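Local atomic coordinates of ribonucleoside-diphosphate reductase (PDB entry 5IM3), a protein that probably catalyses the thioredoxin-dependent reduction of ribonucleoside diphosphates to deoxyribonucleotides for DNA synthesis and binds dATP as an allosteric nucleotide. Residues N877-G882 against Y905-A910; L586-T591 against A873-L878; L465-N470 against H479-A484; A680-A685 against V860-R865; L660-F665 against Q783-T788. All coordinates share one frame; numbering follows the deposited sequence.

Contact 1 of 5, residues N877-G882 against Y905-A910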
# COMPACT_ATOMS: atom_id res chain seq x y z
N ASN A 877 22.06 -20.46 -13.24
CA ASN A 877 21.19 -19.80 -12.28
C ASN A 877 21.75 -18.43 -11.94
O ASN A 877 22.97 -18.24 -11.85
CB ASN A 877 21.06 -20.64 -11.01
CG ASN A 877 20.32 -21.93 -11.25
OD1 ASN A 877 19.34 -21.98 -12.00
ND2 ASN A 877 20.79 -23.00 -10.62
N LEU A 878 20.86 -17.45 -11.80
CA LEU A 878 21.25 -16.09 -11.46
C LEU A 878 20.61 -15.70 -10.13
O LEU A 878 19.44 -16.00 -9.88
CB LEU A 878 20.85 -15.11 -12.56
CG LEU A 878 21.63 -15.23 -13.87
CD1 LEU A 878 21.13 -14.22 -14.87
CD2 LEU A 878 23.12 -15.05 -13.65
N TYR A 879 21.41 -15.04 -9.30
CA TYR A 879 20.99 -14.62 -7.97
C TYR A 879 21.02 -13.10 -7.92
O TYR A 879 22.04 -12.48 -8.22
CB TYR A 879 21.90 -15.22 -6.90
CG TYR A 879 21.96 -16.73 -6.97
CD1 TYR A 879 22.84 -17.36 -7.84
CD2 TYR A 879 21.13 -17.51 -6.18
CE1 TYR A 879 22.89 -18.74 -7.91
CE2 TYR A 879 21.17 -18.89 -6.25
CZ TYR A 879 22.05 -19.50 -7.12
OH TYR A 879 22.09 -20.87 -7.19
N ILE A 880 19.89 -12.50 -7.55
CA ILE A 880 19.74 -11.05 -7.57
C ILE A 880 19.08 -10.64 -6.27
O ILE A 880 17.91 -10.97 -6.02
CB ILE A 880 18.92 -10.57 -8.77
CG1 ILE A 880 19.64 -10.94 -10.08
CG2 ILE A 880 18.68 -9.06 -8.67
CD1 ILE A 880 18.92 -10.50 -11.33
N ALA A 881 19.82 -9.92 -5.43
CA ALA A 881 19.24 -9.23 -4.29
C ALA A 881 18.92 -7.79 -4.68
O ALA A 881 19.53 -7.23 -5.60
CB ALA A 881 20.19 -9.26 -3.10
N GLY A 882 17.95 -7.21 -3.99
CA GLY A 882 17.44 -5.90 -4.35
C GLY A 882 16.16 -6.02 -5.14
O GLY A 882 15.19 -5.29 -4.89
N TYR A 905 17.16 -20.69 -13.78
CA TYR A 905 16.33 -20.13 -12.73
C TYR A 905 16.78 -18.71 -12.37
O TYR A 905 17.96 -18.38 -12.42
CB TYR A 905 16.40 -20.99 -11.47
CG TYR A 905 15.63 -22.28 -11.54
CD1 TYR A 905 14.25 -22.30 -11.39
CD2 TYR A 905 16.28 -23.49 -11.72
CE1 TYR A 905 13.54 -23.48 -11.44
CE2 TYR A 905 15.58 -24.68 -11.78
CZ TYR A 905 14.22 -24.67 -11.63
OH TYR A 905 13.52 -25.86 -11.69
N LEU A 906 15.81 -17.89 -11.99
CA LEU A 906 16.06 -16.62 -11.33
C LEU A 906 15.77 -16.80 -9.85
O LEU A 906 14.66 -17.20 -9.47
CB LEU A 906 15.21 -15.50 -11.92
CG LEU A 906 15.24 -14.17 -11.15
CD1 LEU A 906 16.63 -13.55 -11.18
CD2 LEU A 906 14.21 -13.22 -11.70
N ARG A 907 16.76 -16.51 -9.01
CA ARG A 907 16.59 -16.47 -7.56
C ARG A 907 16.64 -15.01 -7.15
O ARG A 907 17.69 -14.36 -7.25
CB ARG A 907 17.67 -17.29 -6.86
CG ARG A 907 17.69 -18.76 -7.27
CD ARG A 907 16.57 -19.54 -6.60
NE ARG A 907 16.64 -20.97 -6.93
CZ ARG A 907 15.85 -21.59 -7.80
NH1 ARG A 907 14.91 -20.92 -8.46
NH2 ARG A 907 16.01 -22.89 -8.02
N ALA A 908 15.51 -14.47 -6.71
CA ALA A 908 15.36 -13.05 -6.45
C ALA A 908 14.92 -12.81 -5.01
O ALA A 908 14.05 -13.51 -4.48
CB ALA A 908 14.35 -12.42 -7.41
N LEU A 909 15.53 -11.80 -4.38
CA LEU A 909 15.16 -11.34 -3.05
C LEU A 909 14.84 -9.86 -3.11
O LEU A 909 15.65 -9.07 -3.60
CB LEU A 909 16.28 -11.58 -2.03
CG LEU A 909 16.65 -13.03 -1.69
CD1 LEU A 909 17.76 -13.04 -0.65
CD2 LEU A 909 15.44 -13.81 -1.21
N ALA A 910 13.66 -9.49 -2.62
CA ALA A 910 13.25 -8.10 -2.56
C ALA A 910 13.54 -7.46 -1.21
O ALA A 910 13.09 -6.33 -0.96
CB ALA A 910 11.75 -7.97 -2.88

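Contact 2 of 5, residues L586-T591 against A873-L878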
# COMPACT_ATOMS: atom_id res chain seq x y z
N LEU A 586 15.22 -29.36 -20.71
CA LEU A 586 14.62 -29.07 -19.41
C LEU A 586 15.50 -28.16 -18.56
O LEU A 586 15.00 -27.31 -17.82
CB LEU A 586 14.34 -30.38 -18.68
CG LEU A 586 13.78 -30.28 -17.25
CD1 LEU A 586 12.44 -29.55 -17.23
CD2 LEU A 586 13.64 -31.67 -16.64
N CYS A 587 16.82 -28.32 -18.65
CA CYS A 587 17.76 -27.61 -17.78
C CYS A 587 18.54 -26.52 -18.51
O CYS A 587 19.38 -25.86 -17.89
CB CYS A 587 18.72 -28.61 -17.13
SG CYS A 587 17.86 -29.87 -16.14
N THR A 588 18.29 -26.32 -19.81
CA THR A 588 18.74 -25.15 -20.57
C THR A 588 20.25 -25.11 -20.79
O THR A 588 20.84 -24.04 -20.82
CB THR A 588 18.28 -23.84 -19.91
OG1 THR A 588 19.08 -23.56 -18.76
CG2 THR A 588 16.81 -23.92 -19.52
N GLU A 589 20.89 -26.27 -20.96
CA GLU A 589 22.30 -26.32 -21.33
C GLU A 589 22.57 -27.09 -22.62
O GLU A 589 23.72 -27.15 -23.06
CB GLU A 589 23.14 -26.93 -20.19
CG GLU A 589 23.19 -28.47 -20.15
CD GLU A 589 21.91 -29.09 -19.65
OE1 GLU A 589 20.92 -28.36 -19.43
OE2 GLU A 589 21.89 -30.33 -19.46
N ILE A 590 21.54 -27.67 -23.23
CA ILE A 590 21.69 -28.52 -24.40
C ILE A 590 21.16 -27.79 -25.62
O ILE A 590 20.11 -27.13 -25.55
CB ILE A 590 20.96 -29.86 -24.20
CG1 ILE A 590 21.49 -30.57 -22.94
CG2 ILE A 590 21.11 -30.75 -25.42
CD1 ILE A 590 22.98 -30.90 -22.99
N THR A 591 21.88 -27.90 -26.75
CA THR A 591 21.48 -27.24 -28.00
C THR A 591 21.71 -28.24 -29.14
O THR A 591 22.74 -28.22 -29.82
CB THR A 591 22.25 -25.93 -28.23
OG1 THR A 591 23.66 -26.19 -28.22
CG2 THR A 591 21.91 -24.91 -27.15
N ALA A 873 25.70 -25.35 -24.32
CA ALA A 873 25.44 -24.21 -23.44
C ALA A 873 25.79 -24.62 -22.01
O ALA A 873 26.54 -25.57 -21.77
CB ALA A 873 23.99 -23.74 -23.60
N GLN A 874 25.26 -23.88 -21.04
CA GLN A 874 25.50 -24.17 -19.63
C GLN A 874 24.31 -23.69 -18.80
O GLN A 874 23.78 -22.61 -19.04
CB GLN A 874 26.79 -23.50 -19.14
CG GLN A 874 26.87 -22.01 -19.39
CD GLN A 874 28.27 -21.45 -19.22
OE1 GLN A 874 28.88 -21.58 -18.15
NE2 GLN A 874 28.79 -20.83 -20.27
N SER A 875 23.91 -24.52 -17.84
CA SER A 875 22.82 -24.16 -16.94
C SER A 875 23.28 -23.06 -15.99
O SER A 875 24.18 -23.28 -15.16
CB SER A 875 22.35 -25.38 -16.16
OG SER A 875 21.90 -26.39 -17.04
N LEU A 876 22.67 -21.89 -16.09
CA LEU A 876 23.15 -20.69 -15.39
C LEU A 876 22.03 -20.13 -14.52
O LEU A 876 21.17 -19.39 -15.01
CB LEU A 876 23.63 -19.65 -16.40
CG LEU A 876 24.30 -18.42 -15.78
CD1 LEU A 876 25.58 -18.82 -15.04
CD2 LEU A 876 24.59 -17.39 -16.85
N ASN A 877 22.06 -20.46 -13.24
CA ASN A 877 21.19 -19.80 -12.28
C ASN A 877 21.75 -18.43 -11.94
O ASN A 877 22.97 -18.24 -11.85
CB ASN A 877 21.06 -20.64 -11.01
CG ASN A 877 20.32 -21.93 -11.25
OD1 ASN A 877 19.34 -21.98 -12.00
ND2 ASN A 877 20.79 -23.00 -10.62
N LEU A 878 20.86 -17.45 -11.80
CA LEU A 878 21.25 -16.09 -11.46
C LEU A 878 20.61 -15.70 -10.13
O LEU A 878 19.44 -16.00 -9.88
CB LEU A 878 20.85 -15.11 -12.56
CG LEU A 878 21.63 -15.23 -13.87
CD1 LEU A 878 21.13 -14.22 -14.87
CD2 LEU A 878 23.12 -15.05 -13.65
O HOH W 1 21.01 -21.55 -18.42

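Contact 3 of 5, residues L465-N470 against H479-A484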
# COMPACT_ATOMS: atom_id res chain seq x y z
N LEU A 465 3.35 -16.42 -21.14
CA LEU A 465 4.13 -15.86 -20.04
C LEU A 465 3.44 -16.02 -18.70
O LEU A 465 4.11 -15.96 -17.66
CB LEU A 465 4.40 -14.37 -20.29
CG LEU A 465 5.08 -13.99 -21.60
CD1 LEU A 465 5.28 -12.49 -21.67
CD2 LEU A 465 6.40 -14.70 -21.77
N GLU A 466 2.12 -16.24 -18.68
CA GLU A 466 1.36 -16.24 -17.44
C GLU A 466 0.98 -17.63 -16.98
O GLU A 466 0.25 -17.77 -15.99
CB GLU A 466 0.09 -15.40 -17.60
CG GLU A 466 0.34 -13.97 -18.05
CD GLU A 466 -0.82 -13.05 -17.73
OE1 GLU A 466 -0.64 -11.82 -17.79
OE2 GLU A 466 -1.91 -13.57 -17.41
N LEU A 467 1.47 -18.67 -17.66
CA LEU A 467 1.04 -20.04 -17.35
C LEU A 467 1.36 -20.46 -15.92
O LEU A 467 0.72 -21.39 -15.42
CB LEU A 467 1.69 -21.01 -18.34
CG LEU A 467 1.13 -21.02 -19.76
CD1 LEU A 467 2.00 -21.87 -20.68
CD2 LEU A 467 -0.30 -21.53 -19.77
N ARG A 468 2.31 -19.81 -15.25
CA ARG A 468 2.72 -20.24 -13.92
C ARG A 468 2.29 -19.27 -12.82
O ARG A 468 2.80 -19.35 -11.70
CB ARG A 468 4.24 -20.44 -13.88
CG ARG A 468 4.73 -21.57 -14.79
CD ARG A 468 4.25 -22.94 -14.30
NE ARG A 468 4.74 -23.24 -12.96
CZ ARG A 468 5.81 -23.99 -12.69
NH1 ARG A 468 6.51 -24.55 -13.66
NH2 ARG A 468 6.16 -24.19 -11.43
N LYS A 469 1.35 -18.37 -13.10
CA LYS A 469 0.78 -17.54 -12.05
C LYS A 469 0.03 -18.41 -11.04
O LYS A 469 -0.59 -19.41 -11.40
CB LYS A 469 -0.17 -16.50 -12.64
CG LYS A 469 0.52 -15.26 -13.22
CD LYS A 469 -0.50 -14.15 -13.48
CE LYS A 469 0.19 -12.82 -13.76
NZ LYS A 469 -0.77 -11.69 -13.92
N ASN A 470 0.09 -18.02 -9.77
CA ASN A 470 -0.58 -18.79 -8.73
C ASN A 470 -2.09 -18.63 -8.79
O ASN A 470 -2.84 -19.57 -8.50
CB ASN A 470 -0.07 -18.37 -7.35
CG ASN A 470 1.44 -18.30 -7.29
OD1 ASN A 470 2.02 -17.26 -6.97
ND2 ASN A 470 2.10 -19.42 -7.59
N HIS A 479 0.49 -25.61 -13.89
CA HIS A 479 1.29 -25.56 -12.67
C HIS A 479 2.29 -26.69 -12.54
O HIS A 479 3.10 -26.68 -11.60
CB HIS A 479 0.38 -25.57 -11.43
CG HIS A 479 -0.57 -24.41 -11.36
ND1 HIS A 479 -1.93 -24.57 -11.45
CD2 HIS A 479 -0.35 -23.09 -11.23
CE1 HIS A 479 -2.51 -23.39 -11.36
NE2 HIS A 479 -1.57 -22.47 -11.23
N ASP A 480 2.28 -27.67 -13.45
CA ASP A 480 3.17 -28.82 -13.36
C ASP A 480 4.09 -28.91 -14.57
O ASP A 480 4.67 -29.97 -14.83
CB ASP A 480 2.36 -30.10 -13.19
CG ASP A 480 1.33 -29.99 -12.09
OD1 ASP A 480 1.67 -30.24 -10.92
OD2 ASP A 480 0.17 -29.64 -12.40
N MET A 481 4.24 -27.82 -15.31
CA MET A 481 5.03 -27.78 -16.53
C MET A 481 5.91 -26.54 -16.51
O MET A 481 5.46 -25.46 -16.12
CB MET A 481 4.12 -27.76 -17.77
CG MET A 481 4.85 -27.87 -19.10
SD MET A 481 3.79 -27.52 -20.52
CE MET A 481 3.69 -25.73 -20.42
N ASN A 482 7.15 -26.70 -16.93
CA ASN A 482 8.05 -25.57 -17.05
C ASN A 482 7.87 -24.90 -18.40
O ASN A 482 7.37 -25.49 -19.36
CB ASN A 482 9.51 -26.01 -16.86
CG ASN A 482 9.82 -26.47 -15.44
OD1 ASN A 482 10.34 -27.56 -15.23
ND2 ASN A 482 9.50 -25.64 -14.46
N THR A 483 8.28 -23.63 -18.47
CA THR A 483 8.17 -22.83 -19.67
C THR A 483 9.47 -22.08 -19.88
O THR A 483 10.17 -21.75 -18.92
CB THR A 483 7.00 -21.82 -19.58
OG1 THR A 483 7.19 -21.00 -18.43
CG2 THR A 483 5.66 -22.53 -19.48
N ALA A 484 9.79 -21.80 -21.15
CA ALA A 484 10.97 -21.01 -21.47
C ALA A 484 10.72 -20.20 -22.74
O ALA A 484 10.06 -20.67 -23.66
CB ALA A 484 12.21 -21.90 -21.66
O HOH W 2 5.04 -19.30 -18.00

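Contact 4 of 5, residues A680-A685 against V860-R865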
# COMPACT_ATOMS: atom_id res chain seq x y z
N ALA A 680 40.12 -12.28 -11.21
CA ALA A 680 40.90 -13.51 -11.16
C ALA A 680 40.02 -14.75 -11.31
O ALA A 680 40.47 -15.76 -11.87
CB ALA A 680 41.69 -13.58 -9.85
N ALA A 681 38.78 -14.70 -10.83
CA ALA A 681 37.86 -15.82 -11.04
C ALA A 681 37.37 -15.87 -12.48
O ALA A 681 37.25 -16.95 -13.07
CB ALA A 681 36.67 -15.72 -10.08
N ILE A 682 37.08 -14.70 -13.06
CA ILE A 682 36.69 -14.64 -14.46
C ILE A 682 37.81 -15.18 -15.34
O ILE A 682 37.56 -15.86 -16.34
CB ILE A 682 36.32 -13.19 -14.83
CG1 ILE A 682 34.96 -12.84 -14.21
CG2 ILE A 682 36.30 -13.00 -16.34
CD1 ILE A 682 34.51 -11.42 -14.46
N ALA A 683 39.06 -14.90 -14.98
CA ALA A 683 40.20 -15.41 -15.74
C ALA A 683 40.31 -16.92 -15.61
O ALA A 683 40.53 -17.62 -16.61
CB ALA A 683 41.49 -14.73 -15.26
N PHE A 684 40.16 -17.45 -14.40
CA PHE A 684 40.23 -18.89 -14.21
C PHE A 684 39.10 -19.60 -14.94
O PHE A 684 39.29 -20.69 -15.49
CB PHE A 684 40.21 -19.24 -12.72
CG PHE A 684 40.09 -20.71 -12.44
CD1 PHE A 684 41.14 -21.56 -12.72
CD2 PHE A 684 38.92 -21.23 -11.91
CE1 PHE A 684 41.03 -22.92 -12.48
CE2 PHE A 684 38.80 -22.59 -11.67
CZ PHE A 684 39.85 -23.43 -11.95
N ALA A 685 37.90 -19.01 -14.94
CA ALA A 685 36.77 -19.61 -15.65
C ALA A 685 37.04 -19.68 -17.15
O ALA A 685 36.68 -20.65 -17.81
CB ALA A 685 35.49 -18.83 -15.37
N VAL A 860 27.65 -13.63 -14.72
CA VAL A 860 27.37 -13.54 -16.15
C VAL A 860 28.66 -13.49 -16.95
O VAL A 860 28.83 -14.23 -17.93
CB VAL A 860 26.48 -12.31 -16.44
CG1 VAL A 860 26.33 -12.09 -17.94
CG2 VAL A 860 25.12 -12.48 -15.78
N GLU A 861 29.59 -12.62 -16.55
CA GLU A 861 30.85 -12.49 -17.28
C GLU A 861 31.64 -13.79 -17.26
O GLU A 861 32.27 -14.16 -18.26
CB GLU A 861 31.69 -11.35 -16.70
CG GLU A 861 31.53 -10.03 -17.43
CD GLU A 861 32.06 -10.08 -18.85
OE1 GLU A 861 32.83 -11.02 -19.16
OE2 GLU A 861 31.71 -9.19 -19.65
N ALA A 862 31.62 -14.50 -16.13
CA ALA A 862 32.29 -15.79 -16.06
C ALA A 862 31.65 -16.78 -17.02
O ALA A 862 32.34 -17.48 -17.77
CB ALA A 862 32.23 -16.33 -14.63
N ALA A 863 30.31 -16.86 -17.02
CA ALA A 863 29.62 -17.75 -17.94
C ALA A 863 29.88 -17.34 -19.38
O ALA A 863 30.01 -18.20 -20.26
CB ALA A 863 28.12 -17.74 -17.63
N SER A 864 29.98 -16.04 -19.65
CA SER A 864 30.24 -15.57 -21.00
C SER A 864 31.56 -16.12 -21.54
O SER A 864 31.65 -16.51 -22.71
CB SER A 864 30.25 -14.04 -21.04
OG SER A 864 30.61 -13.57 -22.33
N ARG A 865 32.59 -16.14 -20.70
CA ARG A 865 33.89 -16.61 -21.18
C ARG A 865 33.97 -18.12 -21.25
O ARG A 865 34.70 -18.66 -22.09
CB ARG A 865 35.00 -16.06 -20.29
CG ARG A 865 35.37 -14.63 -20.61
CD ARG A 865 35.70 -13.89 -19.35
NE ARG A 865 36.00 -12.48 -19.59
CZ ARG A 865 37.20 -12.01 -19.89
NH1 ARG A 865 38.23 -12.83 -20.03
NH2 ARG A 865 37.37 -10.70 -20.08

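Contact 5 of 5, residues L660-F665 against Q783-T788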
# COMPACT_ATOMS: atom_id res chain seq x y z
N LEU A 660 29.98 -33.16 -21.91
CA LEU A 660 30.93 -33.20 -20.80
C LEU A 660 30.93 -31.85 -20.09
O LEU A 660 31.25 -30.83 -20.70
CB LEU A 660 32.33 -33.55 -21.30
CG LEU A 660 33.44 -33.63 -20.25
CD1 LEU A 660 33.22 -34.80 -19.31
CD2 LEU A 660 34.80 -33.71 -20.91
N GLY A 661 30.57 -31.85 -18.80
CA GLY A 661 30.52 -30.66 -18.01
C GLY A 661 31.59 -30.62 -16.94
O GLY A 661 32.58 -31.36 -16.97
N ILE A 662 31.38 -29.73 -15.96
CA ILE A 662 32.31 -29.55 -14.85
C ILE A 662 31.53 -29.39 -13.55
O ILE A 662 30.35 -29.01 -13.55
CB ILE A 662 33.25 -28.34 -15.05
CG1 ILE A 662 32.42 -27.07 -15.29
CG2 ILE A 662 34.19 -28.60 -16.22
CD1 ILE A 662 33.24 -25.79 -15.25
N MET A 663 32.21 -29.66 -12.44
CA MET A 663 31.67 -29.39 -11.11
C MET A 663 32.83 -29.13 -10.16
O MET A 663 34.00 -29.38 -10.48
CB MET A 663 30.79 -30.55 -10.61
CG MET A 663 31.46 -31.91 -10.59
SD MET A 663 30.38 -33.17 -9.88
CE MET A 663 31.40 -34.63 -10.05
N GLY A 664 32.49 -28.61 -8.99
CA GLY A 664 33.50 -28.19 -8.03
C GLY A 664 34.18 -26.88 -8.37
O GLY A 664 35.28 -26.62 -7.88
N PHE A 665 33.55 -26.05 -9.20
CA PHE A 665 34.17 -24.80 -9.61
C PHE A 665 34.38 -23.87 -8.42
O PHE A 665 35.47 -23.32 -8.23
CB PHE A 665 33.32 -24.11 -10.69
CG PHE A 665 33.95 -22.87 -11.26
CD1 PHE A 665 34.85 -22.96 -12.31
CD2 PHE A 665 33.65 -21.63 -10.73
CE1 PHE A 665 35.43 -21.82 -12.83
CE2 PHE A 665 34.23 -20.48 -11.25
CZ PHE A 665 35.12 -20.58 -12.30
N GLN A 783 28.37 -27.48 -6.49
CA GLN A 783 27.53 -27.75 -7.65
C GLN A 783 28.06 -27.03 -8.89
O GLN A 783 28.23 -25.81 -8.88
CB GLN A 783 26.09 -27.31 -7.38
CG GLN A 783 25.50 -27.84 -6.08
CD GLN A 783 25.24 -29.33 -6.13
OE1 GLN A 783 25.40 -29.96 -7.17
NE2 GLN A 783 24.83 -29.89 -5.00
N SER A 784 28.30 -27.80 -9.96
CA SER A 784 28.69 -27.29 -11.28
C SER A 784 29.47 -25.99 -11.21
O SER A 784 30.64 -25.98 -10.82
CB SER A 784 27.44 -27.13 -12.16
OG SER A 784 26.48 -26.30 -11.54
N ILE A 785 28.84 -24.88 -11.61
CA ILE A 785 29.46 -23.56 -11.60
C ILE A 785 28.81 -22.65 -10.57
O ILE A 785 29.04 -21.43 -10.59
CB ILE A 785 29.44 -22.91 -12.99
CG1 ILE A 785 28.02 -22.97 -13.58
CG2 ILE A 785 30.43 -23.60 -13.91
CD1 ILE A 785 27.88 -22.31 -14.94
N GLU A 786 27.99 -23.20 -9.68
CA GLU A 786 27.23 -22.38 -8.75
C GLU A 786 28.15 -21.78 -7.69
O GLU A 786 29.03 -22.47 -7.17
CB GLU A 786 26.15 -23.22 -8.07
CG GLU A 786 25.10 -23.80 -9.01
CD GLU A 786 24.03 -22.80 -9.39
OE1 GLU A 786 23.82 -21.84 -8.62
OE2 GLU A 786 23.41 -22.97 -10.46
N PRO A 787 27.97 -20.51 -7.35
CA PRO A 787 28.56 -20.01 -6.11
C PRO A 787 27.87 -20.64 -4.92
O PRO A 787 26.70 -21.02 -4.99
CB PRO A 787 28.31 -18.50 -6.17
CG PRO A 787 27.10 -18.37 -7.03
CD PRO A 787 27.21 -19.46 -8.05
N THR A 788 28.60 -20.78 -3.82
CA THR A 788 28.03 -21.34 -2.60
C THR A 788 26.74 -20.60 -2.25
O THR A 788 26.74 -19.37 -2.11
CB THR A 788 29.03 -21.24 -1.45
OG1 THR A 788 30.24 -21.92 -1.82
CG2 THR A 788 28.47 -21.86 -0.18

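Contact 1 of 5, residues N877-G882 against Y905-A910
The ring of Tyr879 overlaps the aliphatic root of Arg907: Tyr879 CD2 lies 3.5 Å from Arg907 CB, and Tyr879 CE2 lies 3.6 Å from Arg907 CG. The two side chains run side by side in the same direction; the arginine chain bends at chi2 (-77°), and the guanidinium plane stands 86° from the tyrosine ring. Arg907 NH2 lies over one face of the Tyr905 ring, offset toward the rim. Beyond the overlap, the hydroxyl of Tyr879 is hydrogen-bonded to Glu786.

At the start of the pair, Asn877 OD1 sits in the plane of the Tyr905 ring at its edge and accepts a weak bond from Tyr905 N (3.1 Å). The backbone supplies the regular part: Leu878 N to Tyr905 O, Arg907 N to Leu878 O (2.9 Å), Ile880 N to Arg907 O, and Leu909 N to Ile880 O (3.0 Å), alternating between the two strands, as parallel pairing requires. On the face opposite Tyr879 and Arg907, Ile880 CD1 meets Leu906 CD1 at 3.8 Å, and Leu888 and Tyr892 of helix 885-897 pack against that side. Two neighbouring strands only 12° from parallel, joined through a helix lying on one face, make a beta-alpha-beta unit, built here from strand 878-881, helix 885-897 and strand 906-909.

Contact 2 of 5, residues L586-T591 against A873-L878
Two flat carbonyl groups, those of Cys587 and Glu589, accept the two direct hydrogen bonds of this contact, and both are approached from above the plane instead of within it. Ser875 OG donates to Cys587 O over 2.7 Å from a position 45° out of that carbonyl plane; Ala873 N donates to Glu589 O over 3.0 Å, standing 39° out of plane. The setting is the barrel domain of the reductase, where the loop leading to strand 600-608 meets the loop leading to strand 878-881. The touching parts run almost exactly antiparallel, but neither is a strand, and the two donors, one a side chain and one a backbone amide, replace regular sheet pairing.

The first torsion of Glu589 (chi1 83°) sets CG between the backbone N and the carbonyl carbon, and a bend at the next bond carries the chain back beside Ser875. Its CB packs 3.7 Å from Gln874 CA, while Glu589 OE1 comes within 3.2 Å of Ser875 OG at an angle too poor for a hydrogen bond; the serine hydroxyl is instead committed to Cys587 O. Ile769 makes backbone hydrogen bonds to Ala873 and Ser875, and the Thr902 hydroxyl is hydrogen-bonded to Thr588 O. An ordered water completes the join: it donates to Thr588 OG1 (2.8 Å) and to Gln874 O (3.0 Å), and accepts from Leu876 N at 2.9 Å.

Contact 3 of 5, residues L465-N470 against H479-A484
Arg468 reaches across to the backbone carbonyl of Met481, with NH1 donating to Met481 O over 2.8 Å. The bond is bent, 138° at the hydrogen; the donor stands well above the carbonyl plane, and the acceptor is tilted from the guanidinium plane. Successive bends at chi2 and chi3 curl the arginine chain around so that its end arrives here, with His479 O lying over one guanidinium face. A second bond runs in the reverse sense: His479 NE2 donates to Lys469 O at 3.2 Å, the acceptor lying in the imidazole plane at the ring edge. Each segment therefore gives one side-chain donor to a backbone carbonyl of the other.

These bonds bind the turn that follows helix 461-465 to the approach of strand 482-487, which pairs in parallel with strands 450-455 and 562-565 in the barrel sheet; the segment 465-470 belongs to the crossover from strand 450-455. The turn, type I from Glu466 to Lys469, is closed by Lys469 N donating to Glu466 O (3.1 Å). The carboxylate of Glu466 forms a salt bridge with Lys550, whereas its pairing with Lys469 is long. Thr483 OG1 is 2.8 Å from a water that also reaches Leu465 O, though weakly. Asp480 N is satisfied by the side chain of Asn434. Apart from these polar links, the Leu467 and Thr483 side chains meet at a slant, Leu467 CD1 3.9 Å from Thr483 CG2, and Leu467 CD1 comes within 4.2 Å of Met481 CE.

Contact 4 of 5, residues A680-A685 against V860-R865
Ala685 CB meets Ala862 CB at 4.2 Å on the buried side of this helix pair, and the small side chains allow the segment axes to approach to 8.5 Å. Phe665 and Arg866 also touch Ala685, closing this side further. The other side, formed by Ile682, Glu861 and Arg865, is partly exposed and relies on longer side chains to span the gap. Ile682 CD1 reaches Glu861 CB at 3.6 Å, while Ile682 CG1 lies 4.5 Å from Ala862 CB. The Ile682 and Arg865 side chains cross at about a right angle; the modelled approach of CG2 is doubtful.

On this partly exposed flank the polar groups pair within their own helix and beyond it. Arg865 NE forms a salt bridge with Glu861 OE1 (3.5 Å), one turn earlier, in the guanidinium plane; Glu861 OE2 has Arg898 as second partner. Arg865 has weak, long pairings with Asp686 and Asp743. Between the two segments the contact is near-parallel helix-helix packing through apolar groups, crossing at -22°, joining helices 679-707 and 856-866 of the barrel domain.

Contact 5 of 5, residues L660-F665 against Q783-T788
Ser784 makes the first touch of the 783-788 loop on strand 659-663, its CA lying 3.3 Å from Ile662 O in a CA-H...O contact. Its carbonyl then faces the end of that strand: Ser784 O accepts a weak hydrogen bond from Phe665 N (3.3 Å, 156° at the hydrogen) and lies 3.6 Å from Met663 CA. Phe665 CB also lies 3.3 Å from Ser784 O, as near as its own N.

The acceptor thus sits where a strand gives way to a helix. Strand 659-663, paired in parallel with strand 600-608 in the sheet of the reductase barrel, ends at Met663; Gly664, with positive phi, takes the N-cap position; helix 665-672 starts at Phe665.

Ile785 follows, and its CG2 branch packs 3.8 Å from Ile662 CD1, the two side chains crossing at a slant. Ile662 reaches it because its CG1 lies between the backbone N and carbonyl carbon (chi1 56°). The same Ile785 methyl is 4.4 Å from Phe665 CB and approaches the phenyl ring obliquely; that ring is further surrounded by Tyr676, Phe684 and Arg866, the last in a cation-pi contact. At Glu786 a type II' turn closes, its N donating to Gln783 O over 2.7 Å. Thr788 N and OG1 tie the end of the loop to Gln666 and Tyr670 of helix 665-672.

Overall arrangement
Contacts 2 and 5 are buried, their centres 12 Å apart, while contacts 1, 3 and 4 are partly exposed. Their chemistry follows their elements: strand pairing in contact 1, carbonyls gripped out of plane plus a bridging water in contact 2, side-chain donors to backbone carbonyls in contact 3, apolar helix packing in contact 4, and a turn set against a strand end in contact 5. Segment 873-878 leads directly into the strand of contact 1, sharing Asn877 and Leu878. Leu878 packs on Val860 of contact 4, and contacts 4 and 5 touch at Phe665. Contact 3 touches contact 2 through Leu586 and Asn482, yet lies about 15 Å from contact 5 between nearest atoms, though both reach one sheet.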